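Local coordinates for protein xyloglucan-specific endo-beta-1,4-glucanase BoGH9A (Bacteroides ovatus, PDB 6DHT) that hydrolyses internal beta-1,4-glucosidic linkages in the backbone of xyloglucan, releasing xyloglucan oligosaccharides, at residues A[65-69]-A[429-435]; A[515-520]-A[533-537]; A[162-166]-A[218-224]. One frame throughout, in Å; residues are numbered along the deposited sequence. Where two conformers were deposited one is given.

Contact 1: A[65-69]-A[429-435]; sequences SAWSD and GNDAKDF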
ATOM      1  N   SER A  65     -16.497  18.320  13.477  1.00 27.02           N
ATOM      2  CA  SER A  65     -16.774  16.891  13.521  1.00 26.37           C
ATOM      3  C   SER A  65     -17.644  16.600  14.733  1.00 26.24           C
ATOM      4  O   SER A  65     -17.785  17.444  15.618  1.00 30.53           O
ATOM      5  CB  SER A  65     -15.475  16.090  13.649  1.00 27.18           C
ATOM      6  OG  SER A  65     -14.822  16.402  14.868  1.00 27.95           O
ATOM      7  N   ALA A  66     -18.178  15.389  14.802  1.00 27.80           N
ATOM      8  CA  ALA A  66     -19.081  15.008  15.882  1.00 29.50           C
ATOM      9  C   ALA A  66     -18.395  15.019  17.238  1.00 38.79           C
ATOM     10  O   ALA A  66     -19.056  15.214  18.260  1.00 36.40           O
ATOM     11  CB  ALA A  66     -19.664  13.636  15.613  1.00 31.34           C
ATOM     12  N   TRP A  67     -17.077  14.826  17.255  1.00 27.39           N
ATOM     13  CA  TRP A  67     -16.353  14.541  18.498  1.00 29.64           C
ATOM     14  C   TRP A  67     -15.432  15.654  19.000  1.00 24.89           C
ATOM     15  O   TRP A  67     -14.892  15.559  20.102  1.00 35.03           O
ATOM     16  CB  TRP A  67     -15.521  13.271  18.321  1.00 26.36           C
ATOM     17  CG  TRP A  67     -14.532  13.362  17.188  1.00 25.57           C
ATOM     18  CD1 TRP A  67     -13.298  13.953  17.219  1.00 26.45           C
ATOM     19  CD2 TRP A  67     -14.695  12.836  15.867  1.00 23.97           C
ATOM     20  NE1 TRP A  67     -12.680  13.818  15.995  1.00 24.11           N
ATOM     21  CE2 TRP A  67     -13.523  13.147  15.147  1.00 24.50           C
ATOM     22  CE3 TRP A  67     -15.720  12.140  15.223  1.00 26.55           C
ATOM     23  CZ2 TRP A  67     -13.345  12.769  13.814  1.00 24.13           C
ATOM     24  CZ3 TRP A  67     -15.546  11.775  13.904  1.00 26.56           C
ATOM     25  CH2 TRP A  67     -14.370  12.096  13.211  1.00 24.54           C
ATOM     26  N   SER A  68     -15.238  16.692  18.199  1.00 29.23           N
ATOM     27  CA  SER A  68     -14.318  17.759  18.561  1.00 28.84           C
ATOM     28  C   SER A  68     -15.032  19.091  18.492  1.00 30.15           C
ATOM     29  O   SER A  68     -15.752  19.365  17.534  1.00 30.01           O
ATOM     30  CB  SER A  68     -13.102  17.789  17.632  1.00 31.96           C
ATOM     31  OG  SER A  68     -12.313  18.948  17.882  1.00 28.42           O
ATOM     32  N   ASP A  69     -14.823  19.921  19.510  1.00 31.62           N
ATOM     33  CA  ASP A  69     -15.447  21.229  19.537  1.00 28.73           C
ATOM     34  C   ASP A  69     -14.646  22.263  18.752  1.00 34.99           C
ATOM     35  O   ASP A  69     -15.040  23.431  18.680  1.00 32.94           O
ATOM     36  CB  ASP A  69     -15.639  21.699  20.977  1.00 40.40           C
ATOM     37  CG  ASP A  69     -16.695  22.786  21.094  1.00 54.61           C
ATOM     38  OD1 ASP A  69     -17.799  22.603  20.524  1.00 51.43           O
ATOM     39  OD2 ASP A  69     -16.409  23.829  21.728  1.00 49.12           O
ATOM     40  N   GLY A 429     -12.118  10.804   7.024  1.00 17.46           N
ATOM     41  CA  GLY A 429     -11.658  11.456   8.242  1.00 17.63           C
ATOM     42  C   GLY A 429     -12.721  12.114   9.084  1.00 21.78           C
ATOM     43  O   GLY A 429     -12.369  12.778  10.042  1.00 19.09           O
ATOM     44  N   ASN A 430     -13.994  11.932   8.743  1.00 18.52           N
ATOM     45  CA  ASN A 430     -15.074  12.566   9.503  1.00 20.90           C
ATOM     46  C   ASN A 430     -16.049  11.585  10.144  1.00 22.78           C
ATOM     47  O   ASN A 430     -17.148  11.975  10.570  1.00 28.05           O
ATOM     48  CB  ASN A 430     -15.838  13.563   8.644  1.00 20.36           C
ATOM     49  CG  ASN A 430     -16.500  14.658   9.473  1.00 21.91           C
ATOM     50  OD1 ASN A 430     -15.944  15.134  10.465  1.00 22.19           O
ATOM     51  ND2 ASN A 430     -17.695  15.043   9.074  1.00 25.81           N
ATOM     52  N   ASP A 431     -15.636  10.328  10.236  1.00 23.23           N
ATOM     53  CA  ASP A 431     -16.389   9.304  10.948  1.00 22.90           C
ATOM     54  C   ASP A 431     -15.437   8.642  11.930  1.00 24.34           C
ATOM     55  O   ASP A 431     -14.318   8.294  11.562  1.00 23.75           O
ATOM     56  CB  ASP A 431     -16.927   8.270   9.957  1.00 25.74           C
ATOM     57  CG  ASP A 431     -17.916   7.292  10.588  1.00 31.87           C
ATOM     58  OD1 ASP A 431     -17.601   6.658  11.613  1.00 30.14           O
ATOM     59  OD2 ASP A 431     -19.029   7.158  10.042  1.00 42.68           O
ATOM     60  N   ALA A 432     -15.871   8.458  13.171  1.00 25.68           N
ATOM     61  CA  ALA A 432     -15.015   7.863  14.199  1.00 24.45           C
ATOM     62  C   ALA A 432     -14.520   6.478  13.797  1.00 22.56           C
ATOM     63  O   ALA A 432     -13.453   6.048  14.216  1.00 26.07           O
ATOM     64  CB  ALA A 432     -15.759   7.781  15.526  1.00 26.22           C
ATOM     65  N   LYS A 433     -15.294   5.786  12.975  1.00 25.90           N
ATOM     66  CA  LYS A 433     -14.931   4.442  12.568  1.00 27.47           C
ATOM     67  C   LYS A 433     -13.834   4.449  11.509  1.00 25.68           C
ATOM     68  O   LYS A 433     -13.369   3.389  11.091  1.00 26.28           O
ATOM     69  CB  LYS A 433     -16.160   3.707  12.035  1.00 33.87           C
ATOM     70  CG  LYS A 433     -17.180   3.429  13.123  1.00 36.69           C
ATOM     71  CD  LYS A 433     -18.379   2.676  12.597  1.00 40.84           C
ATOM     72  CE  LYS A 433     -19.194   2.121  13.757  1.00 48.93           C
ATOM     73  NZ  LYS A 433     -20.336   1.291  13.301  1.00 58.50           N
ATOM     74  N   ASP A 434     -13.442   5.640  11.070  1.00 22.97           N
ATOM     75  CA  ASP A 434     -12.367   5.793  10.085  1.00 20.46           C
ATOM     76  C   ASP A 434     -10.995   5.535  10.701  1.00 21.70           C
ATOM     77  O   ASP A 434      -9.992   5.505   9.977  1.00 18.69           O
ATOM     78  CB  ASP A 434     -12.331   7.214   9.531  1.00 17.92           C
ATOM     79  CG  ASP A 434     -13.505   7.547   8.651  1.00 22.60           C
ATOM     80  OD1 ASP A 434     -14.224   6.611   8.240  1.00 25.79           O
ATOM     81  OD2 ASP A 434     -13.678   8.748   8.322  1.00 23.42           O
ATOM     82  N   PHE A 435     -10.941   5.407  12.024  1.00 21.57           N
ATOM     83  CA  PHE A 435      -9.666   5.333  12.748  1.00 18.09           C
ATOM     84  C   PHE A 435      -9.472   4.020  13.473  1.00 20.78           C
ATOM     85  O   PHE A 435     -10.284   3.621  14.299  1.00 24.36           O
ATOM     86  CB  PHE A 435      -9.568   6.532  13.682  1.00 20.06           C
ATOM     87  CG  PHE A 435      -9.844   7.813  12.974  1.00 22.98           C
ATOM     88  CD1 PHE A 435      -8.900   8.351  12.121  1.00 16.97           C
ATOM     89  CD2 PHE A 435     -11.074   8.436  13.096  1.00 23.98           C
ATOM     90  CE1 PHE A 435      -9.156   9.503  11.412  1.00 21.16           C
ATOM     91  CE2 PHE A 435     -11.339   9.592  12.393  1.00 22.43           C
ATOM     92  CZ  PHE A 435     -10.388  10.117  11.532  1.00 21.85           C
TER
HETATM   93  O   HOH W   1     -18.262  13.818  12.381  1.00 28.29           O
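Ser65 meets Asn430 at the start of the contact: its CB lies 3.4 Å from Asn430 OD1, a van der Waals touch made by the methylene while the hydroxyl turns elsewhere. Ser65 OG sits between its own backbone N and carbonyl carbon (chi1 63°), from where it rests over one face of the Trp67 indole and takes a weak hydrogen bond from Ser68 N. At Ala66 the backbone does the work. Its N donates to a water at 2.9 Å, and the same water donates to Asn430 O, a single-molecule bridge between the two loops. Trp67 contributes the largest share of the buried surface. The benzo rim of its indole is pushed against the backbone of 429-432: CH2 comes to 3.5 Å from Asn430 C, with Gly429 O and Asp431 N also at the ring's edge, and CZ3 lies 3.4 Å from Ala432 N. This is the seam between two domains, the loop joining strands 62-63 and 72-76 of the N-terminal immunoglobulin-like domain and a loop of the family 9 catalytic domain between helices 395-416 and 439-458. The Trp67 and Phe435 rings meet obliquely, CH2 to CE2 at 4.0 Å, with Trp67 at the edge of the phenyl. At the pyrrole end Trp67 NE1 donates to Asp534 OD1. The surface the indole leans on is shaped by Asp434, whose OD2 accepts from Gly429 N at 2.9 Å and from Asp431 N at 3.2 Å, the two donors arriving on opposite faces of the carboxylate plane. Lys443 forms a salt bridge with the other oxygen, OD1. Asp431 OD1 closes an Asx turn by accepting from Lys433 N at 2.8 Å, through the lone pair facing away from its partner oxygen.

Contact 2: A[515-520]-A[533-537]; sequences VGGPNP and PDESY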
ATOM      1  N   VAL A 515       3.001   5.602   7.946  1.00 11.21           N
ATOM      2  CA  VAL A 515       2.709   4.992   9.238  1.00 11.44           C
ATOM      3  C   VAL A 515       1.214   4.686   9.359  1.00 13.71           C
ATOM      4  O   VAL A 515       0.390   5.254   8.650  1.00 14.03           O
ATOM      5  CB  VAL A 515       3.209   5.870  10.439  1.00 11.69           C
ATOM      6  CG1 VAL A 515       4.703   6.082  10.334  1.00 11.71           C
ATOM      7  CG2 VAL A 515       2.484   7.202  10.493  1.00 13.11           C
ATOM      8  N   GLY A 516       0.845   3.784  10.261  1.00 12.89           N
ATOM      9  CA  GLY A 516      -0.529   3.309  10.339  1.00 13.89           C
ATOM     10  C   GLY A 516      -1.561   4.395  10.603  1.00 14.36           C
ATOM     11  O   GLY A 516      -2.644   4.400  10.025  1.00 15.12           O
ATOM     12  N   GLY A 517      -1.245   5.304  11.523  1.00 13.10           N
ATOM     13  CA  GLY A 517      -2.056   6.476  11.798  1.00 14.94           C
ATOM     14  C   GLY A 517      -2.907   6.354  13.033  1.00 14.94           C
ATOM     15  O   GLY A 517      -2.846   5.348  13.747  1.00 14.91           O
ATOM     16  N   PRO A 518      -3.724   7.383  13.260  1.00 14.72           N
ATOM     17  CA  PRO A 518      -4.531   7.466  14.488  1.00 16.54           C
ATOM     18  C   PRO A 518      -5.373   6.232  14.702  1.00 19.16           C
ATOM     19  O   PRO A 518      -6.044   5.786  13.790  1.00 18.41           O
ATOM     20  CB  PRO A 518      -5.441   8.673  14.232  1.00 20.10           C
ATOM     21  CG  PRO A 518      -4.760   9.485  13.216  1.00 20.90           C
ATOM     22  CD  PRO A 518      -3.929   8.538  12.377  1.00 16.44           C
ATOM     23  N   ASN A 519      -5.393   5.746  15.940  1.00 18.35           N
ATOM     24  CA  ASN A 519      -5.992   4.468  16.297  1.00 16.43           C
ATOM     25  C   ASN A 519      -6.359   4.511  17.779  1.00 23.34           C
ATOM     26  O   ASN A 519      -5.490   4.355  18.612  1.00 24.44           O
ATOM     27  CB  ASN A 519      -4.995   3.336  16.024  1.00 18.15           C
ATOM     28  CG  ASN A 519      -5.490   1.959  16.466  1.00 18.99           C
ATOM     29  OD1 ASN A 519      -4.703   1.009  16.576  1.00 23.04           O
ATOM     30  ND2 ASN A 519      -6.788   1.826  16.670  1.00 20.42           N
ATOM     31  N   PRO A 520      -7.640   4.749  18.090  1.00 22.48           N
ATOM     32  CA  PRO A 520      -8.080   4.849  19.491  1.00 26.67           C
ATOM     33  C   PRO A 520      -8.382   3.486  20.089  1.00 30.83           C
ATOM     34  O   PRO A 520      -8.005   2.479  19.493  1.00 34.39           O
ATOM     35  CB  PRO A 520      -9.361   5.671  19.387  1.00 31.45           C
ATOM     36  CG  PRO A 520      -9.900   5.364  18.059  1.00 34.21           C
ATOM     37  CD  PRO A 520      -8.709   5.132  17.154  1.00 28.08           C
ATOM     38  N   PRO A 533     -10.649  10.624  18.211  1.00 23.50           N
ATOM     39  CA  PRO A 533     -10.081   9.474  17.502  1.00 23.55           C
ATOM     40  C   PRO A 533      -9.051   9.854  16.445  1.00 20.02           C
ATOM     41  O   PRO A 533      -8.098   9.082  16.276  1.00 22.28           O
ATOM     42  CB  PRO A 533     -11.295   8.839  16.807  1.00 28.11           C
ATOM     43  CG  PRO A 533     -12.453   9.393  17.420  1.00 34.78           C
ATOM     44  CD  PRO A 533     -12.098  10.723  17.991  1.00 25.85           C
ATOM     45  N   ASP A 534      -9.234  10.986  15.766  1.00 19.57           N
ATOM     46  CA  ASP A 534      -8.314  11.400  14.699  1.00 18.64           C
ATOM     47  C   ASP A 534      -7.023  12.029  15.230  1.00 21.12           C
ATOM     48  O   ASP A 534      -6.139  12.426  14.464  1.00 19.71           O
ATOM     49  CB  ASP A 534      -9.011  12.286  13.651  1.00 19.89           C
ATOM     50  CG  ASP A 534      -9.676  13.525  14.220  1.00 18.00           C
ATOM     51  OD1 ASP A 534      -9.790  13.659  15.463  1.00 19.94           O
ATOM     52  OD2 ASP A 534     -10.111  14.373  13.418  1.00 19.12           O
ATOM     53  N   GLU A 535      -6.915  12.110  16.555  1.00 17.96           N
ATOM     54  CA  GLU A 535      -5.727  12.633  17.202  1.00 18.28           C
ATOM     55  C   GLU A 535      -5.023  11.562  18.047  1.00 18.78           C
ATOM     56  O   GLU A 535      -4.032  11.842  18.733  1.00 19.91           O
ATOM     57  CB  GLU A 535      -6.125  13.834  18.072  1.00 21.75           C
ATOM     58  CG  GLU A 535      -6.704  15.009  17.284  1.00 24.93           C
ATOM     59  CD  GLU A 535      -7.078  16.192  18.171  1.00 30.14           C
ATOM     60  OE1 GLU A 535      -6.741  16.172  19.373  1.00 39.09           O
ATOM     61  OE2 GLU A 535      -7.713  17.134  17.663  1.00 26.67           O
ATOM     62  N   SER A 536      -5.530  10.331  17.988  1.00 17.67           N
ATOM     63  CA  SER A 536      -4.957   9.214  18.731  1.00 15.64           C
ATOM     64  C   SER A 536      -3.733   8.633  18.036  1.00 15.30           C
ATOM     65  O   SER A 536      -3.706   7.453  17.688  1.00 17.83           O
ATOM     66  CB  SER A 536      -5.983   8.104  18.940  1.00 21.42           C
ATOM     67  OG  SER A 536      -7.069   8.593  19.707  1.00 31.22           O
ATOM     68  N   TYR A 537      -2.711   9.467  17.910  1.00 17.72           N
ATOM     69  CA  TYR A 537      -1.487   9.139  17.196  1.00 17.46           C
ATOM     70  C   TYR A 537      -0.311   9.628  18.052  1.00 14.56           C
ATOM     71  O   TYR A 537      -0.343  10.751  18.547  1.00 17.41           O
ATOM     72  CB  TYR A 537      -1.480   9.821  15.787  1.00 16.73           C
ATOM     73  CG  TYR A 537      -0.117   9.760  15.151  1.00 15.11           C
ATOM     74  CD1 TYR A 537       0.348   8.573  14.604  1.00 14.58           C
ATOM     75  CD2 TYR A 537       0.729  10.858  15.147  1.00 14.35           C
ATOM     76  CE1 TYR A 537       1.603   8.477  14.090  1.00 12.99           C
ATOM     77  CE2 TYR A 537       2.017  10.762  14.654  1.00 14.45           C
ATOM     78  CZ  TYR A 537       2.428   9.567  14.094  1.00 14.50           C
ATOM     79  OH  TYR A 537       3.712   9.432  13.624  1.00 15.08           O
TER
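With CG anti to its backbone N (chi1 167°), Tyr537 extends its ring along Gly517 toward Val515, whose CG2 lies between the backbone N and the carbonyl carbon, a position that turns this methyl to the Tyr537 ring. The two side chains cross at about a right angle, Val515 CG2 to Tyr537 CE1 at 3.9 Å. Pro518 fills the middle of the contact. Its CB reaches Pro533 O at 3.4 Å and its CG Asp534 O at 3.5 Å, so the pyrrolidine ring packs on the carbonyl oxygens of the 3-10 turn 533-535. Ser536, the centre of an inverse gamma turn, presents its carbonyl to the other loop. Asn519 N donates to Ser536 O at 3.0 Å, nearly straight (N-H...O 162°), with the donor above the carbonyl plane, and Pro518 CA adds a CA-H...O contact to the same oxygen. At the outer end Pro520 CG rests on Pro533 CB at 3.9 Å, while Pro520 CB touches Ser536 OG, a hydroxyl hydrogen-bonded to Ser532 O. Both loops belong to the long irregular connection between helices 499-503 and 544-547, beside the predicted active-site residue Asp539. Helix 544-547 flanks them: Tyr537 OH is hydrogen-bonded to Asn547, Asn519 touches Ala545, and Gly517 has a backbone hydrogen bond with Ser546.

Contact 3: A[162-166]-A[218-224]; sequences SSKGW and MQFNLDW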
ATOM      1  N   SER A 162      15.263 -20.418   1.463  1.00 20.42           N
ATOM      2  CA  SER A 162      14.107 -19.584   1.104  1.00 22.48           C
ATOM      3  C   SER A 162      14.510 -18.108   1.257  1.00 18.97           C
ATOM      4  O   SER A 162      14.063 -17.410   2.182  1.00 20.19           O
ATOM      5  CB  SER A 162      12.916 -19.923   2.004  1.00 23.20           C
ATOM      6  OG  SER A 162      11.680 -19.411   1.500  1.00 20.76           O
ATOM      7  N   SER A 163      15.357 -17.662   0.332  1.00 18.57           N
ATOM      8  CA  SER A 163      16.061 -16.395   0.442  0.52 22.00           C
ATOM      9  C   SER A 163      15.406 -15.305  -0.397  1.00 18.28           C
ATOM     10  O   SER A 163      14.575 -15.593  -1.261  1.00 20.02           O
ATOM     11  CB  SER A 163      17.514 -16.574  -0.001  0.52 24.18           C
ATOM     12  OG  SER A 163      17.600 -16.776  -1.398  0.52 25.35           O
ATOM     13  N   LYS A 164      15.820 -14.064  -0.127  1.00 18.99           N
ATOM     14  CA  LYS A 164      15.299 -12.848  -0.767  1.00 18.33           C
ATOM     15  C   LYS A 164      13.935 -12.526  -0.180  1.00 16.80           C
ATOM     16  O   LYS A 164      13.557 -13.018   0.874  1.00 16.92           O
ATOM     17  CB  LYS A 164      15.287 -12.951  -2.301  1.00 19.49           C
ATOM     18  CG  LYS A 164      16.674 -13.198  -2.886  1.00 20.41           C
ATOM     19  CD  LYS A 164      16.622 -13.477  -4.369  1.00 20.56           C
ATOM     20  CE  LYS A 164      16.276 -12.243  -5.147  1.00 20.98           C
ATOM     21  NZ  LYS A 164      16.402 -12.528  -6.594  1.00 21.53           N
ATOM     22  N   GLY A 165      13.187 -11.670  -0.863  1.00 17.29           N
ATOM     23  CA  GLY A 165      11.959 -11.158  -0.280  1.00 15.68           C
ATOM     24  C   GLY A 165      12.171 -10.013   0.691  1.00 16.99           C
ATOM     25  O   GLY A 165      13.291  -9.726   1.121  1.00 16.03           O
ATOM     26  N   TRP A 166      11.069  -9.353   1.029  1.00 14.82           N
ATOM     27  CA  TRP A 166      11.108  -8.209   1.927  1.00 13.40           C
ATOM     28  C   TRP A 166      10.787  -8.575   3.380  1.00 12.72           C
ATOM     29  O   TRP A 166       9.945  -9.423   3.626  1.00 13.76           O
ATOM     30  CB  TRP A 166      10.074  -7.148   1.528  1.00 13.43           C
ATOM     31  CG  TRP A 166      10.109  -6.701   0.096  1.00 12.56           C
ATOM     32  CD1 TRP A 166      11.160  -6.144  -0.567  1.00 12.46           C
ATOM     33  CD2 TRP A 166       9.016  -6.741  -0.829  1.00 11.88           C
ATOM     34  NE1 TRP A 166      10.790  -5.842  -1.862  1.00 12.60           N
ATOM     35  CE2 TRP A 166       9.477  -6.199  -2.046  1.00 10.66           C
ATOM     36  CE3 TRP A 166       7.696  -7.175  -0.742  1.00 12.45           C
ATOM     37  CZ2 TRP A 166       8.655  -6.072  -3.153  1.00 11.26           C
ATOM     38  CZ3 TRP A 166       6.879  -7.041  -1.847  1.00 12.98           C
ATOM     39  CH2 TRP A 166       7.359  -6.490  -3.028  1.00 12.87           C
ATOM     40  N   MET A 218       9.267  -5.782  -7.422  1.00 12.05           N
ATOM     41  CA  MET A 218       8.349  -6.861  -7.174  1.00 12.77           C
ATOM     42  C   MET A 218       9.069  -8.183  -7.306  1.00 13.39           C
ATOM     43  O   MET A 218       8.840  -9.085  -6.511  1.00 14.16           O
ATOM     44  CB  MET A 218       7.138  -6.830  -8.118  1.00 13.15           C
ATOM     45  CG  MET A 218       6.346  -5.518  -8.173  1.00 12.44           C
ATOM     46  SD  MET A 218       5.651  -4.962  -6.607  1.00 13.18           S
ATOM     47  CE  MET A 218       6.874  -3.762  -6.108  1.00 12.51           C
ATOM     48  N   GLN A 219       9.908  -8.312  -8.335  1.00 13.33           N
ATOM     49  CA  GLN A 219      10.548  -9.601  -8.593  1.00 14.73           C
ATOM     50  C   GLN A 219      11.430 -10.029  -7.440  1.00 15.38           C
ATOM     51  O   GLN A 219      11.579 -11.230  -7.184  1.00 15.38           O
ATOM     52  CB  GLN A 219      11.359  -9.544  -9.889  1.00 14.81           C
ATOM     53  CG  GLN A 219      11.180 -10.784 -10.783  1.00 17.73           C
ATOM     54  CD  GLN A 219      11.886 -12.052 -10.285  1.00 17.68           C
ATOM     55  OE1 GLN A 219      13.050 -12.029  -9.860  1.00 19.60           O
ATOM     56  NE2 GLN A 219      11.170 -13.166 -10.332  1.00 20.53           N
ATOM     57  N   PHE A 220      11.994  -9.061  -6.722  1.00 14.46           N
ATOM     58  CA  PHE A 220      12.850  -9.404  -5.593  1.00 14.28           C
ATOM     59  C   PHE A 220      12.079 -10.236  -4.578  1.00 15.11           C
ATOM     60  O   PHE A 220      12.634 -11.140  -3.939  1.00 17.01           O
ATOM     61  CB  PHE A 220      13.426  -8.183  -4.903  1.00 15.27           C
ATOM     62  CG  PHE A 220      14.554  -8.536  -3.993  1.00 17.08           C
ATOM     63  CD1 PHE A 220      15.835  -8.683  -4.498  1.00 17.55           C
ATOM     64  CD2 PHE A 220      14.327  -8.807  -2.658  1.00 18.18           C
ATOM     65  CE1 PHE A 220      16.891  -9.041  -3.660  1.00 18.65           C
ATOM     66  CE2 PHE A 220      15.391  -9.169  -1.816  1.00 17.00           C
ATOM     67  CZ  PHE A 220      16.665  -9.302  -2.338  1.00 19.36           C
ATOM     68  N   ASN A 221      10.799  -9.919  -4.398  1.00 13.98           N
ATOM     69  CA  ASN A 221       9.947 -10.690  -3.521  1.00 13.65           C
ATOM     70  C   ASN A 221       9.317 -11.894  -4.242  1.00 13.65           C
ATOM     71  O   ASN A 221       9.199 -12.946  -3.648  1.00 14.48           O
ATOM     72  CB  ASN A 221       8.875  -9.824  -2.852  1.00 15.34           C
ATOM     73  CG  ASN A 221       8.247 -10.514  -1.653  1.00 14.04           C
ATOM     74  OD1 ASN A 221       8.834 -10.517  -0.575  1.00 13.46           O
ATOM     75  ND2 ASN A 221       7.078 -11.122  -1.823  1.00 14.16           N
ATOM     76  N   LEU A 222       8.876 -11.747  -5.493  1.00 13.93           N
ATOM     77  CA  LEU A 222       8.346 -12.890  -6.246  1.00 14.04           C
ATOM     78  C   LEU A 222       9.324 -14.066  -6.277  1.00 15.18           C
ATOM     79  O   LEU A 222       8.912 -15.232  -6.167  1.00 16.06           O
ATOM     80  CB  LEU A 222       8.006 -12.486  -7.674  1.00 14.08           C
ATOM     81  CG  LEU A 222       6.797 -11.533  -7.794  1.00 13.84           C
ATOM     82  CD1 LEU A 222       6.754 -10.816  -9.169  1.00 14.98           C
ATOM     83  CD2 LEU A 222       5.470 -12.251  -7.476  1.00 13.62           C
ATOM     84  N   ASP A 223      10.604 -13.758  -6.428  1.00 15.00           N
ATOM     85  CA  ASP A 223      11.616 -14.816  -6.495  1.00 19.07           C
ATOM     86  C   ASP A 223      11.648 -15.582  -5.178  1.00 17.16           C
ATOM     87  O   ASP A 223      11.720 -16.819  -5.165  1.00 20.41           O
ATOM     88  CB  ASP A 223      12.980 -14.212  -6.795  1.00 16.65           C
ATOM     89  CG  ASP A 223      13.965 -15.222  -7.326  1.00 28.48           C
ATOM     90  OD1 ASP A 223      13.522 -16.214  -7.944  1.00 28.62           O
ATOM     91  OD2 ASP A 223      15.175 -14.989  -7.146  1.00 25.75           O
ATOM     92  N   TRP A 224      11.582 -14.866  -4.059  1.00 17.14           N
ATOM     93  CA  TRP A 224      11.445 -15.541  -2.772  1.00 16.39           C
ATOM     94  C   TRP A 224      10.151 -16.370  -2.700  1.00 18.68           C
ATOM     95  O   TRP A 224      10.160 -17.516  -2.236  1.00 17.10           O
ATOM     96  CB  TRP A 224      11.488 -14.545  -1.598  1.00 16.85           C
ATOM     97  CG  TRP A 224      10.990 -15.195  -0.369  1.00 17.35           C
ATOM     98  CD1 TRP A 224      11.573 -16.240   0.279  1.00 16.43           C
ATOM     99  CD2 TRP A 224       9.762 -14.937   0.322  1.00 15.22           C
ATOM    100  NE1 TRP A 224      10.808 -16.621   1.343  1.00 17.79           N
ATOM    101  CE2 TRP A 224       9.677 -15.850   1.384  1.00 18.23           C
ATOM    102  CE3 TRP A 224       8.729 -14.010   0.156  1.00 16.85           C
ATOM    103  CZ2 TRP A 224       8.611 -15.855   2.267  1.00 15.67           C
ATOM    104  CZ3 TRP A 224       7.680 -14.020   1.042  1.00 13.98           C
ATOM    105  CH2 TRP A 224       7.619 -14.926   2.070  1.00 15.20           C
TER
HETATM  106  O   HOH W   2      14.817 -10.628  -8.185  1.00 22.51           O
HETATM  107  O   HOH W   3       7.873  -9.946   2.036  1.00 15.46           O
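Gly165 lies against helix 213-226 with its CA only 3.2 Å from Asn221 OD1, in the buried, tightly packed part of the contact. A side chain at this position would run into Trp224 and Asn221, and the backbone angles themselves call for glycine. Gly165 N donates to Phe220 O, and Trp166 N to Asn221 OD1 at 3.0 Å, in the carbonyl plane. The amide of Asn221 lies nearly parallel to the indole of Trp166, 12° between planes, with CB over the six-membered ring, 3.4 Å from its centroid in a CH-pi contact. Without the indole, as with an alanine here, Asn221 and Met218 CE would probably face a gap and Glu217 would lose the N-H it accepts from. Also buried, Trp224 NE1 makes a weak bond to Ser162 OG, which also bonds Thr227. The side at Ser163, Lys164 and Asp223 is instead partly exposed, polar and water-bridged. Lys164, its chain bent at chi3 (71°), lays CE over the Phe220 face, 3.9 Å from the centroid, before NZ makes a salt bridge with Asp223 OD2 at 2.8 Å; a water links NZ to Gln219 OE1. The loop between strands 159-160 and 174-175 is thereby laid along helix 213-226, with helix 176-192 adjoining Trp166 and Asn221 through Ile183 and strand 239-241 reaching Ser162 and Trp224 through Leu240.

Contacts 1 and 2 adjoin, their centres about 11 Å apart, and form one continuous patch: they share the hydrogen bond from Trp67 NE1 to Asp534 OD1, 2.9 Å long, and Phe435 CZ packs on Asp534 CB at 3.3 Å. Through this patch the N-terminal domain is joined to the loops beside the predicted catalytic residues. Contact 2 is the nearer to them, the Tyr537 side chain lying about 4 Å from that of Asp539, a predicted active-site residue, and Val515 about 7 Å from that of Glu548, the predicted proton donor. Contact 3 stands across the chain's centre, about 32 Å from contact 2 and about 40 Å from contact 1 between centres; its Trp166 side chain is about 10 Å from that of Asp171, the predicted nucleophile.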